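Local coordinates for protein N-alpha-acetyltransferase 35, NatC auxiliary subunit (Saccharomyces cerevisiae, PDB 6YGA) that serves as the auxiliary subunit of the NatC N-terminal acetyltransferase complex, which acetylates the N-terminus of the L-A virus Gag protein, at residues Glu449-Gly454 and Lys590-Ile595. Numbering follows the deposited sequence.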
loop_
_atom_site.group_PDB
_atom_site.type_symbol
_atom_site.label_atom_id
_atom_site.label_comp_id
_atom_site.label_asym_id
_atom_site.label_seq_id
_atom_site.Cartn_x
_atom_site.Cartn_y
_atom_site.Cartn_z
ATOM N N GLU B 449 13.560 8.612 10.524
ATOM C CA GLU B 449 12.521 8.731 9.506
ATOM C C GLU B 449 11.448 7.664 9.685
ATOM O O GLU B 449 10.252 7.944 9.542
ATOM C CB GLU B 449 13.148 8.641 8.114
ATOM C CG GLU B 449 12.150 8.662 6.963
ATOM C CD GLU B 449 11.626 10.053 6.661
ATOM O OE1 GLU B 449 12.128 11.030 7.258
ATOM O OE2 GLU B 449 10.716 10.170 5.819
ATOM N N PHE B 450 11.858 6.436 10.008
ATOM C CA PHE B 450 10.899 5.359 10.237
ATOM C C PHE B 450 9.980 5.671 11.414
ATOM O O PHE B 450 8.779 5.377 11.366
ATOM C CB PHE B 450 11.649 4.047 10.468
ATOM C CG PHE B 450 10.780 2.918 10.945
ATOM C CD1 PHE B 450 9.956 2.239 10.064
ATOM C CD2 PHE B 450 10.807 2.522 12.272
ATOM C CE1 PHE B 450 9.165 1.192 10.501
ATOM C CE2 PHE B 450 10.020 1.480 12.716
ATOM C CZ PHE B 450 9.197 0.813 11.830
ATOM N N SER B 451 10.522 6.272 12.475
ATOM C CA SER B 451 9.721 6.527 13.669
ATOM C C SER B 451 8.735 7.666 13.445
ATOM O O SER B 451 7.551 7.551 13.781
ATOM C CB SER B 451 10.630 6.839 14.857
ATOM O OG SER B 451 11.518 5.770 15.128
ATOM N N LEU B 452 9.211 8.789 12.895
ATOM C CA LEU B 452 8.328 9.929 12.669
ATOM C C LEU B 452 7.261 9.610 11.631
ATOM O O LEU B 452 6.152 10.151 11.696
ATOM C CB LEU B 452 9.141 11.151 12.240
ATOM C CG LEU B 452 10.151 11.714 13.248
ATOM C CD1 LEU B 452 10.937 12.871 12.646
ATOM C CD2 LEU B 452 9.459 12.148 14.533
ATOM N N LYS B 453 7.569 8.731 10.676
ATOM C CA LYS B 453 6.591 8.385 9.651
ATOM C C LYS B 453 5.355 7.730 10.259
ATOM O O LYS B 453 4.262 7.817 9.686
ATOM C CB LYS B 453 7.244 7.476 8.605
ATOM C CG LYS B 453 6.315 7.011 7.504
ATOM C CD LYS B 453 5.931 8.135 6.574
ATOM C CE LYS B 453 4.880 7.663 5.590
ATOM N NZ LYS B 453 4.472 8.748 4.661
ATOM N N GLY B 454 5.507 7.090 11.423
ATOM C CA GLY B 454 4.365 6.488 12.097
ATOM C C GLY B 454 3.294 7.489 12.489
ATOM O O GLY B 454 2.106 7.151 12.522
ATOM N N LYS B 590 9.946 -2.975 19.354
ATOM C CA LYS B 590 10.570 -4.168 18.786
ATOM C C LYS B 590 11.440 -3.895 17.559
ATOM O O LYS B 590 12.513 -4.514 17.461
ATOM C CB LYS B 590 9.476 -5.198 18.462
ATOM C CG LYS B 590 9.971 -6.543 17.942
ATOM C CD LYS B 590 8.790 -7.488 17.743
ATOM C CE LYS B 590 9.233 -8.885 17.352
ATOM N NZ LYS B 590 9.848 -8.931 15.995
ATOM N N PRO B 591 11.075 -3.017 16.613
ATOM C CA PRO B 591 11.967 -2.801 15.456
ATOM C C PRO B 591 13.357 -2.300 15.815
ATOM O O PRO B 591 14.294 -2.509 15.035
ATOM C CB PRO B 591 11.210 -1.762 14.618
ATOM C CG PRO B 591 9.798 -1.962 14.965
ATOM C CD PRO B 591 9.786 -2.322 16.423
ATOM N N PHE B 592 13.526 -1.638 16.955
ATOM C CA PHE B 592 14.818 -1.091 17.341
ATOM C C PHE B 592 15.538 -1.971 18.354
ATOM O O PHE B 592 16.580 -1.570 18.881
ATOM C CB PHE B 592 14.643 0.322 17.903
ATOM C CG PHE B 592 13.594 1.138 17.190
ATOM C CD1 PHE B 592 13.893 1.812 16.015
ATOM C CD2 PHE B 592 12.307 1.239 17.702
ATOM C CE1 PHE B 592 12.928 2.566 15.363
ATOM C CE2 PHE B 592 11.338 1.990 17.054
ATOM C CZ PHE B 592 11.649 2.655 15.884
ATOM N N ASN B 593 15.015 -3.166 18.626
ATOM C CA ASN B 593 15.503 -3.943 19.757
ATOM C C ASN B 593 16.868 -4.563 19.482
ATOM O O ASN B 593 17.669 -4.728 20.407
ATOM C CB ASN B 593 14.484 -5.025 20.116
ATOM C CG ASN B 593 14.763 -5.662 21.453
ATOM O OD1 ASN B 593 15.347 -5.042 22.343
ATOM N ND2 ASN B 593 14.350 -6.914 21.602
ATOM N N SER B 594 17.156 -4.897 18.229
ATOM C CA SER B 594 18.401 -5.565 17.875
ATOM C C SER B 594 19.507 -4.603 17.459
ATOM O O SER B 594 20.595 -5.057 17.087
ATOM C CB SER B 594 18.142 -6.575 16.754
ATOM O OG SER B 594 17.203 -7.547 17.176
ATOM N N ILE B 595 19.267 -3.298 17.510
ATOM C CA ILE B 595 20.265 -2.312 17.112
ATOM C C ILE B 595 21.115 -1.967 18.329
ATOM O O ILE B 595 20.590 -1.572 19.375
ATOM C CB ILE B 595 19.603 -1.062 16.517
ATOM C CG1 ILE B 595 18.881 -1.425 15.215
ATOM C CG2 ILE B 595 20.640 0.025 16.276
ATOM C CD1 ILE B 595 18.151 -0.268 14.558
#
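Phe-592 reaches from the loop between helices 581-588 and 603-613 to Phe-450 and Ser-451 on helix 433-456. The bond from CA to CB of Phe-592 runs across the line to the helix rather than at it. The first torsion (chi1 -38°) sets CG beside the backbone N, and the far end of the ring swings in to make the contact. From CB outward, contact with the helix begins only at CE1 and CZ. Phe-592 CE1 lies 3.7 Å from Phe-450 CD2 and 3.5 Å from Ser-451 OG. Phe-592 CZ, at the tip, meets the same two residues: it is 3.7 Å from Phe-450 CD2 and 3.2 Å from Ser-451 OG. It approaches the Phe-450 ring at the edge, near the plane of that ring. The rings of Phe-450 and Phe-592 have their centroids 5.8 Å apart and their planes at 65°.

At chi1 170° the Phe-450 ring extends away from its own backbone N, toward the loop. Phe-450 CE2 also touches Pro-591 CB at 3.9 Å. The two side chains cross at about a right angle. Arg-410 of helix 406-429 makes a cation-pi contact with the Phe-450 ring.

Ser-451 OG is hydrogen-bonded to Met-447 O, one turn back in its own helix. This polar atom is therefore satisfied within the helix while it rests against the Phe-592 ring. Tyr-471 of helix 465-506 also meets that ring.

No hydrogen bond joins the two segments. An aromatic side chain from an interhelical loop is seated here on a buried helix face, within the helical NAA35-like TPR-repeat region of the subunit.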